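Local coordinates for protein Kinase A (Toxoplasma gondii, PDB 5J3U) that binds cAMP through two cyclic nucleotide-binding domains and, as a protein kinase A regulatory chain, probably restrains the catalytic subunit until cAMP is bound, at residues A121-K124 and D125-K129; S136-K139 and S140-I143; G153-A156 and D157-T161; E162-T165 and D166-I170. All blocks are in the same frame, centred on the assembly; numbering follows the deposited sequence. Where two conformers were deposited one is given.

Contact 1 of 4, residues A121-K124 and D125-K129; sequences AIVK and DAATK
Lys124 meets the next turn of its helix through its carbonyl: Lys124 O accepts the N-H of Thr128 at 3.0 Å. Thr128 also lays CG2 3.3 Å from Lys124 O, while its OG1 stands 3.4 Å from Lys124 O and equally far from Asp125 O, two weak alternatives for a single proton. The rest of Lys124 goes elsewhere. With CG anti to the backbone N (chi1 -178°) and the chain extended beyond it, NZ is carried to the carbonyls of Leu93 and Leu94, where it is hydrogen-bonded.

All this happens inside helix 116-138, which runs from the first cyclic nucleotide-binding domain toward the second and is kinked here. A wider pi-type turn occupies 121-123, and a water takes up the slack, accepting from Ala126 N at 2.9 Å and donating weakly to Ile122 O. One residue on, Val123 O receives Ala127 N at 2.9 Å. Val123 itself is buried against Phe22 and Val33, with CG1 4.4 Å from Ala127 CB. Asp125 OD1 and Lys124 NZ are 6.6 Å apart, too far to pair while the lysine is held at Leu93 and Leu94.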
loop_
_atom_site.group_PDB
_atom_site.type_symbol
_atom_site.label_atom_id
_atom_site.label_comp_id
_atom_site.label_asym_id
_atom_site.label_seq_id
_atom_site.Cartn_x
_atom_site.Cartn_y
_atom_site.Cartn_z
ATOM N N ALA A 121 -8.508 -18.573 -5.987
ATOM C CA ALA A 121 -9.918 -18.563 -5.573
ATOM C C ALA A 121 -10.382 -17.270 -4.870
ATOM O O ALA A 121 -11.470 -16.797 -5.124
ATOM C CB ALA A 121 -10.163 -19.749 -4.645
ATOM N N ILE A 122 -9.563 -16.717 -3.977
ATOM C CA ILE A 122 -9.994 -15.653 -3.051
ATOM C C ILE A 122 -9.444 -14.268 -3.413
ATOM O O ILE A 122 -10.163 -13.278 -3.238
ATOM C CB ILE A 122 -9.553 -15.948 -1.616
ATOM C CG1 ILE A 122 -10.013 -17.352 -1.163
ATOM C CG2 ILE A 122 -10.005 -14.848 -0.635
ATOM C CD1 ILE A 122 -11.525 -17.487 -1.020
ATOM N N VAL A 123 -8.198 -14.215 -3.897
ATOM C CA VAL A 123 -7.453 -12.962 -4.037
ATOM C C VAL A 123 -7.306 -12.383 -5.446
ATOM O O VAL A 123 -7.398 -11.187 -5.615
ATOM C CB VAL A 123 -6.029 -13.083 -3.495
ATOM C CG1 VAL A 123 -5.418 -11.685 -3.284
ATOM C CG2 VAL A 123 -5.998 -13.809 -2.174
ATOM N N LYS A 124 -7.055 -13.235 -6.427
ATOM C CA LYS A 124 -6.476 -12.821 -7.726
ATOM C C LYS A 124 -7.408 -11.847 -8.481
ATOM O O LYS A 124 -6.982 -10.766 -8.872
ATOM C CB LYS A 124 -6.146 -14.032 -8.580
ATOM C CG LYS A 124 -5.504 -13.661 -9.904
ATOM C CD LYS A 124 -5.098 -14.873 -10.723
ATOM C CE LYS A 124 -4.629 -14.400 -12.091
ATOM N NZ LYS A 124 -3.685 -15.391 -12.671
ATOM N N ASP A 125 -8.659 -12.245 -8.653
ATOM C CA ASP A 125 -9.663 -11.395 -9.308
ATOM C C ASP A 125 -9.899 -10.088 -8.562
ATOM O O ASP A 125 -9.931 -9.030 -9.211
ATOM C CB ASP A 125 -10.973 -12.181 -9.528
ATOM C CG ASP A 125 -10.815 -13.316 -10.587
ATOM O OD1 ASP A 125 -9.788 -13.365 -11.297
ATOM O OD2 ASP A 125 -11.722 -14.186 -10.704
ATOM N N ALA A 126 -10.035 -10.136 -7.234
ATOM C CA ALA A 126 -10.271 -8.951 -6.440
ATOM C C ALA A 126 -9.117 -7.966 -6.590
ATOM O O ALA A 126 -9.321 -6.751 -6.729
ATOM C CB ALA A 126 -10.439 -9.294 -4.977
ATOM N N ALA A 127 -7.914 -8.495 -6.544
ATOM C CA ALA A 127 -6.673 -7.677 -6.618
ATOM C C ALA A 127 -6.555 -6.981 -7.970
ATOM O O ALA A 127 -6.276 -5.744 -8.023
ATOM C CB ALA A 127 -5.472 -8.543 -6.393
ATOM N N THR A 128 -6.770 -7.757 -9.055
ATOM C CA THR A 128 -6.606 -7.203 -10.390
ATOM C C THR A 128 -7.723 -6.231 -10.705
ATOM O O THR A 128 -7.472 -5.196 -11.333
ATOM C CB THR A 128 -6.444 -8.243 -11.509
ATOM O OG1 THR A 128 -7.633 -8.972 -11.655
ATOM C CG2 THR A 128 -5.269 -9.237 -11.236
ATOM N N LYS A 129 -8.920 -6.507 -10.214
ATOM C CA LYS A 129 -9.990 -5.545 -10.348
ATOM C C LYS A 129 -9.734 -4.240 -9.589
ATOM O O LYS A 129 -10.018 -3.135 -10.117
ATOM C CB LYS A 129 -11.295 -6.144 -9.878
ATOM C CG LYS A 129 -12.454 -5.250 -10.219
ATOM C CD LYS A 129 -13.817 -5.908 -10.017
ATOM C CE LYS A 129 -14.891 -4.817 -10.051
ATOM N NZ LYS A 129 -16.223 -5.429 -9.823
HETATM O O HOH W 1 -10.741 -12.587 -5.902
#

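Contact 2 of 4, residues S136-K139 and S140-I143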
loop_
_atom_site.group_PDB
_atom_site.type_symbol
_atom_site.label_atom_id
_atom_site.label_comp_id
_atom_site.label_asym_id
_atom_site.label_seq_id
_atom_site.Cartn_x
_atom_site.Cartn_y
_atom_site.Cartn_z
ATOM N N SER A 136 -8.573 3.644 -13.310
ATOM C CA SER A 136 -9.722 4.378 -13.761
ATOM C C SER A 136 -9.980 5.607 -12.969
ATOM O O SER A 136 -10.144 6.709 -13.544
ATOM C CB SER A 136 -10.920 3.466 -13.766
ATOM O OG SER A 136 -12.019 4.185 -14.208
ATOM N N PHE A 137 -9.889 5.475 -11.645
ATOM C CA PHE A 137 -10.135 6.570 -10.715
ATOM C C PHE A 137 -9.114 7.652 -10.959
ATOM O O PHE A 137 -9.487 8.797 -11.111
ATOM C CB PHE A 137 -10.080 6.045 -9.308
ATOM C CG PHE A 137 -9.993 7.100 -8.241
ATOM C CD1 PHE A 137 -11.032 7.990 -8.072
ATOM C CD2 PHE A 137 -8.892 7.143 -7.400
ATOM C CE1 PHE A 137 -10.973 8.966 -7.062
ATOM C CE2 PHE A 137 -8.823 8.089 -6.386
ATOM C CZ PHE A 137 -9.863 8.998 -6.234
ATOM N N LEU A 138 -7.859 7.297 -11.011
ATOM C CA LEU A 138 -6.773 8.328 -11.088
ATOM C C LEU A 138 -6.850 9.092 -12.391
ATOM O O LEU A 138 -6.410 10.229 -12.518
ATOM C CB LEU A 138 -5.387 7.697 -10.953
ATOM C CG LEU A 138 -5.010 7.063 -9.620
ATOM C CD1 LEU A 138 -3.566 6.641 -9.618
ATOM C CD2 LEU A 138 -5.257 8.027 -8.452
ATOM N N LYS A 139 -7.414 8.459 -13.410
ATOM C CA LYS A 139 -7.537 9.149 -14.662
ATOM C C LYS A 139 -8.498 10.293 -14.564
ATOM O O LYS A 139 -8.466 11.174 -15.408
ATOM C CB LYS A 139 -7.918 8.133 -15.774
ATOM C CG LYS A 139 -7.580 8.581 -17.147
ATOM C CD LYS A 139 -8.277 7.712 -18.183
ATOM C CE LYS A 139 -7.565 7.827 -19.530
ATOM N NZ LYS A 139 -6.883 9.134 -19.808
ATOM N N SER A 140 -9.352 10.326 -13.550
ATOM C CA SER A 140 -10.210 11.456 -13.318
ATOM C C SER A 140 -9.822 12.301 -12.120
ATOM O O SER A 140 -10.622 13.059 -11.625
ATOM C CB SER A 140 -11.666 10.960 -13.215
ATOM O OG SER A 140 -11.902 10.170 -14.351
ATOM N N VAL A 141 -8.589 12.186 -11.662
ATOM C CA VAL A 141 -8.042 13.046 -10.612
ATOM C C VAL A 141 -7.082 14.053 -11.286
ATOM O O VAL A 141 -5.975 13.703 -11.687
ATOM C CB VAL A 141 -7.314 12.179 -9.566
ATOM C CG1 VAL A 141 -6.550 13.003 -8.538
ATOM C CG2 VAL A 141 -8.284 11.218 -8.868
ATOM N N HIS A 142 -7.480 15.317 -11.369
ATOM C CA HIS A 142 -6.821 16.223 -12.339
ATOM C C HIS A 142 -5.409 16.658 -12.066
ATOM O O HIS A 142 -4.663 16.966 -12.992
ATOM C CB HIS A 142 -7.726 17.421 -12.559
ATOM C CG HIS A 142 -9.002 17.017 -13.159
ATOM N ND1 HIS A 142 -9.043 16.403 -14.388
ATOM C CD2 HIS A 142 -10.253 16.941 -12.646
ATOM C CE1 HIS A 142 -10.295 16.044 -14.643
ATOM N NE2 HIS A 142 -11.046 16.385 -13.612
ATOM N N ILE A 143 -5.017 16.596 -10.818
ATOM C CA ILE A 143 -3.650 16.903 -10.471
ATOM C C ILE A 143 -2.689 15.884 -11.090
ATOM O O ILE A 143 -1.510 16.189 -11.308
ATOM C CB ILE A 143 -3.525 16.982 -8.926
ATOM C CG1 ILE A 143 -2.285 17.761 -8.535
ATOM C CG2 ILE A 143 -3.585 15.625 -8.235
ATOM C CD1 ILE A 143 -2.549 19.223 -8.462
HETATM O O HOH W 2 -11.325 7.462 -15.712
#
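The CG2 methyl of Val141 sits over one face of the Phe137 ring in a CH-pi contact, 3.9 Å from the centroid and 16° off the ring normal. It is displaced from the centre toward the rim, with Phe137 CZ the nearest ring atom to Val141 CG2 at 3.8 Å. Beside the ring face, the same methyl also touches Phe137 O at 3.5 Å. Leu138 CD2 is a looser neighbour of Val141 CG2 at 4.4 Å.

What brings valine back over the phenylalanine is the way the chain leaves helix 116-138. Leu138 to Val141 form a type I beta turn, closed by Val141 N donating to Leu138 O at 3.1 Å. Just before it, Ser140 N reaches Phe137 O at 2.9 Å, an i to i+3 bond tighter than the alpha-helical spacing. The phenyl ring gets to the meeting point because CG lies anti to the backbone N (chi1 166°), although the bond from CA to CB heads away from residues 140-143. A water donates to Ser136 O at 2.6 Å; its link to Ser140 OG is doubtful, since that serine was modelled in two conformers.

Further out, strand 179-183 supplies Ile182, which touches Phe137, Leu138 and Val141 alike. Leu138 also packs on Arg152, Val155 and Ala156 of helix 149-157, while Ile143, past the turn, lies against Val250, Leu254 and Lys257 of helix 250-257.

Contact 3 of 4, residues G153-A156 and D157-T161; sequences GKVA and DALRT
Asp157 folds its side chain back over the turn of helix that precedes it. CB starts out 3.4 Å from Lys154 O and a little farther from Gly153 O. With chi1 at -74°, CG stays beside the residue's own backbone N and lies 3.2 Å from Gly153 O, the carbonyl that this N-H already grips at 3.0 Å. Beyond CG the carboxylate splits. OD1 goes to Arg131 of helix 116-138, making a salt bridge with its NE. OD2 comes within 4.0 Å of Lys154 CE, but the lysine chain bends past it: Lys154 NZ is 4.7 Å from Asp157 OD2 and has a weak hydrogen bond to Tyr150 OH instead.

The chain here passes from helix 149-157 into strand 159-165, where the barrel of the second cyclic nucleotide-binding domain begins. The backbone pattern tightens along the way. Ala158 N donates to Val155 O at 2.9 Å, three residues back, and only weakly to Lys154 O, four back. Leu159 N makes a weak bond to Ala156 O, and a water reinforces that junction by donating to both Ala156 O and Leu159 O. Leu159 adds a loose apolar contact, its CD2 4.5 Å from Val155 CG1, before the chain pairs alongside strand 232-239.

Both carboxylate oxygens of Asp157 lie near the carbonyl of Gly153, which offers them no proton. The positive charges of Arg131 and, more distantly, Lys154 probably offset this crowding of acceptors and would help keep the aspartate ionised, tying the helix-strand junction to the interdomain helix.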
loop_
_atom_site.group_PDB
_atom_site.type_symbol
_atom_site.label_atom_id
_atom_site.label_comp_id
_atom_site.label_asym_id
_atom_site.label_seq_id
_atom_site.Cartn_x
_atom_site.Cartn_y
_atom_site.Cartn_z
ATOM N N GLY A 153 -0.228 4.519 -13.630
ATOM C CA GLY A 153 -0.331 3.109 -13.256
ATOM C C GLY A 153 0.571 2.738 -12.097
ATOM O O GLY A 153 0.177 1.936 -11.222
ATOM N N LYS A 154 1.758 3.336 -12.043
ATOM C CA LYS A 154 2.646 3.087 -10.905
ATOM C C LYS A 154 2.109 3.616 -9.582
ATOM O O LYS A 154 2.224 2.966 -8.563
ATOM C CB LYS A 154 4.057 3.611 -11.168
ATOM C CG LYS A 154 4.762 2.801 -12.237
ATOM C CD LYS A 154 5.258 1.470 -11.693
ATOM C CE LYS A 154 4.999 0.272 -12.612
ATOM N NZ LYS A 154 6.081 -0.765 -12.609
ATOM N N VAL A 155 1.481 4.786 -9.629
ATOM C CA VAL A 155 0.815 5.374 -8.453
ATOM C C VAL A 155 -0.331 4.442 -8.044
ATOM O O VAL A 155 -0.445 4.056 -6.877
ATOM C CB VAL A 155 0.284 6.818 -8.772
ATOM C CG1 VAL A 155 -0.497 7.380 -7.610
ATOM C CG2 VAL A 155 1.397 7.790 -9.130
ATOM N N ALA A 156 -1.152 4.026 -9.017
ATOM C CA ALA A 156 -2.287 3.119 -8.768
ATOM C C ALA A 156 -1.845 1.831 -8.040
ATOM O O ALA A 156 -2.536 1.367 -7.117
ATOM C CB ALA A 156 -3.042 2.789 -10.085
ATOM N N ASP A 157 -0.699 1.296 -8.445
ATOM C CA ASP A 157 -0.074 0.109 -7.844
ATOM C C ASP A 157 0.401 0.302 -6.407
ATOM O O ASP A 157 0.594 -0.660 -5.711
ATOM C CB ASP A 157 1.156 -0.313 -8.654
ATOM C CG ASP A 157 0.801 -0.989 -9.983
ATOM O OD1 ASP A 157 -0.373 -1.355 -10.189
ATOM O OD2 ASP A 157 1.699 -1.097 -10.857
ATOM N N ALA A 158 0.582 1.541 -5.956
ATOM C CA ALA A 158 0.990 1.880 -4.578
ATOM C C ALA A 158 -0.149 2.429 -3.656
ATOM O O ALA A 158 0.127 2.956 -2.531
ATOM C CB ALA A 158 2.088 2.908 -4.658
ATOM N N LEU A 159 -1.387 2.381 -4.114
ATOM C CA LEU A 159 -2.531 2.858 -3.318
ATOM C C LEU A 159 -3.143 1.798 -2.415
ATOM O O LEU A 159 -3.188 0.616 -2.791
ATOM C CB LEU A 159 -3.625 3.379 -4.234
ATOM C CG LEU A 159 -3.284 4.618 -5.034
ATOM C CD1 LEU A 159 -4.428 5.071 -5.885
ATOM C CD2 LEU A 159 -2.856 5.782 -4.144
ATOM N N ARG A 160 -3.584 2.230 -1.234
ATOM C CA ARG A 160 -4.444 1.454 -0.329
ATOM C C ARG A 160 -5.721 2.223 -0.104
ATOM O O ARG A 160 -5.778 3.389 -0.491
ATOM C CB ARG A 160 -3.752 1.177 0.995
ATOM C CG ARG A 160 -2.476 0.384 0.847
ATOM C CD ARG A 160 -1.759 0.366 2.184
ATOM N NE ARG A 160 -0.534 -0.397 2.193
ATOM C CZ ARG A 160 0.673 0.041 1.829
ATOM N NH1 ARG A 160 0.874 1.273 1.335
ATOM N NH2 ARG A 160 1.703 -0.807 1.911
ATOM N N THR A 161 -6.775 1.554 0.329
ATOM C CA THR A 161 -8.079 2.212 0.574
ATOM C C THR A 161 -8.398 2.130 2.029
ATOM O O THR A 161 -8.173 1.087 2.647
ATOM C CB THR A 161 -9.201 1.589 -0.263
ATOM O OG1 THR A 161 -8.939 1.923 -1.638
ATOM C CG2 THR A 161 -10.552 2.111 0.107
HETATM O O HOH W 3 -2.680 -0.819 -5.162
#

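Contact 4 of 4, residues E162-T165 and D166-I170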
loop_
_atom_site.group_PDB
_atom_site.type_symbol
_atom_site.label_atom_id
_atom_site.label_comp_id
_atom_site.label_asym_id
_atom_site.label_seq_id
_atom_site.Cartn_x
_atom_site.Cartn_y
_atom_site.Cartn_z
ATOM N N GLU A 162 -8.931 3.196 2.579
ATOM C CA GLU A 162 -9.425 3.188 3.971
ATOM C C GLU A 162 -10.820 3.867 4.020
ATOM O O GLU A 162 -11.062 4.800 3.251
ATOM C CB GLU A 162 -8.488 3.977 4.880
ATOM C CG GLU A 162 -7.101 3.362 5.004
ATOM C CD GLU A 162 -6.160 4.119 5.951
ATOM O OE1 GLU A 162 -6.573 5.124 6.570
ATOM O OE2 GLU A 162 -4.977 3.683 6.032
ATOM N N MET A 163 -11.711 3.377 4.890
ATOM C CA MET A 163 -13.073 3.920 5.058
ATOM C C MET A 163 -13.137 4.598 6.421
ATOM O O MET A 163 -12.632 4.065 7.405
ATOM C CB MET A 163 -14.118 2.778 4.975
ATOM C CG MET A 163 -15.576 3.232 4.967
ATOM S SD MET A 163 -16.084 3.964 3.395
ATOM C CE MET A 163 -16.051 2.512 2.346
ATOM N N PHE A 164 -13.750 5.778 6.479
ATOM C CA PHE A 164 -13.911 6.523 7.700
ATOM C C PHE A 164 -15.399 6.900 7.832
ATOM O O PHE A 164 -15.971 7.492 6.933
ATOM C CB PHE A 164 -13.088 7.791 7.648
ATOM C CG PHE A 164 -11.603 7.546 7.713
ATOM C CD1 PHE A 164 -10.867 7.288 6.575
ATOM C CD2 PHE A 164 -10.948 7.567 8.948
ATOM C CE1 PHE A 164 -9.488 7.079 6.668
ATOM C CE2 PHE A 164 -9.583 7.389 9.039
ATOM C CZ PHE A 164 -8.853 7.128 7.889
ATOM N N THR A 165 -15.975 6.638 8.993
ATOM C CA THR A 165 -17.362 7.027 9.257
ATOM C C THR A 165 -17.464 8.440 9.716
ATOM O O THR A 165 -16.483 9.099 10.054
ATOM C CB THR A 165 -18.008 6.056 10.300
ATOM O OG1 THR A 165 -17.211 6.062 11.474
ATOM C CG2 THR A 165 -18.058 4.653 9.783
ATOM N N ASP A 166 -18.701 8.940 9.819
ATOM C CA ASP A 166 -18.902 10.330 10.120
ATOM C C ASP A 166 -18.208 10.743 11.411
ATOM O O ASP A 166 -18.283 10.016 12.394
ATOM C CB ASP A 166 -20.405 10.655 10.246
ATOM C CG ASP A 166 -20.642 12.098 10.531
ATOM O OD1 ASP A 166 -20.347 12.931 9.647
ATOM O OD2 ASP A 166 -21.053 12.415 11.680
ATOM N N GLY A 167 -17.496 11.858 11.339
ATOM C CA GLY A 167 -16.812 12.483 12.481
ATOM C C GLY A 167 -15.422 11.930 12.765
ATOM O O GLY A 167 -14.738 12.451 13.612
ATOM N N ALA A 168 -15.023 10.840 12.109
ATOM C CA ALA A 168 -13.692 10.229 12.321
ATOM C C ALA A 168 -12.615 11.132 11.720
ATOM O O ALA A 168 -12.754 11.664 10.616
ATOM C CB ALA A 168 -13.639 8.846 11.729
ATOM N N TYR A 169 -11.545 11.377 12.472
ATOM C CA TYR A 169 -10.467 12.225 11.996
ATOM C C TYR A 169 -9.592 11.365 11.114
ATOM O O TYR A 169 -9.100 10.321 11.548
ATOM C CB TYR A 169 -9.628 12.797 13.174
ATOM C CG TYR A 169 -10.304 13.958 13.865
ATOM C CD1 TYR A 169 -11.470 13.753 14.584
ATOM C CD2 TYR A 169 -9.800 15.258 13.765
ATOM C CE1 TYR A 169 -12.155 14.811 15.164
ATOM C CE2 TYR A 169 -10.458 16.326 14.396
ATOM C CZ TYR A 169 -11.629 16.088 15.090
ATOM O OH TYR A 169 -12.311 17.181 15.707
ATOM N N ILE A 170 -9.370 11.812 9.895
ATOM C CA ILE A 170 -8.427 11.131 8.977
ATOM C C ILE A 170 -6.992 11.615 9.290
ATOM O O ILE A 170 -6.064 10.810 9.370
ATOM C CB ILE A 170 -8.825 11.371 7.509
ATOM C CG1 ILE A 170 -10.267 10.898 7.284
ATOM C CG2 ILE A 170 -7.850 10.696 6.520
ATOM C CD1 ILE A 170 -10.772 11.188 5.900
#
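Thr165 O takes the N-H of Ala168 at 3.1 Å in a nearly straight bond, closing a type II beta turn from Thr165 to Ala168. The turn joins two strands of the beta barrel in the second cyclic nucleotide-binding domain, a cupin-clan fold: strand 159-165 pairs with 232-239, and strand 169-171 with 226-229 of the other sheet. Gly167 occupies the third position with phi at 85°, the positive value this turn type calls for. Asp166 OD1 is hydrogen-bonded to Gly231 N, so the turn is fastened to the connection between the two partner strands.

Beneath the turn, Phe164 holds the apolar side. Ile170 lies over one face of its ring, with CG1 above the centre at 3.6 Å from the centroid and 10° off the normal, a close CH-pi contact. That branch gets there because CG1 is anti to the isoleucine carbonyl carbon (chi1 -57°). Ala168 approaches differently, its CB near the ring plane at the edge, 4.1 Å from Phe164 CD2. Val235 and Ala229, from the two neighbouring strands, also touch the phenylalanine. Beyond CG1, Ile170 CD1 sits 4.0 Å from Phe164 CD1, while the other branch from CB puts Ile170 CG2 4.0 Å from Phe164 CZ.

How the contacts relate
Contacts 1 and 2 sit on the same helix, 116-138, with centres about 23 Å apart, and both are partly buried: one at its kink, where a water mends the backbone, the other where it gives way to a turn. Contact 3 is the buried one and lies nearest the middle of the chain; it meets contact 2 through Leu138. Contact 4 continues strand 159-165 from contact 3 out to the surface. The chemistry changes accordingly. Backbone bonds dominate contact 1, a charged side chain is held at contact 3, and both turns, in contacts 2 and 4, pair a phenylalanine face with an aliphatic carbon.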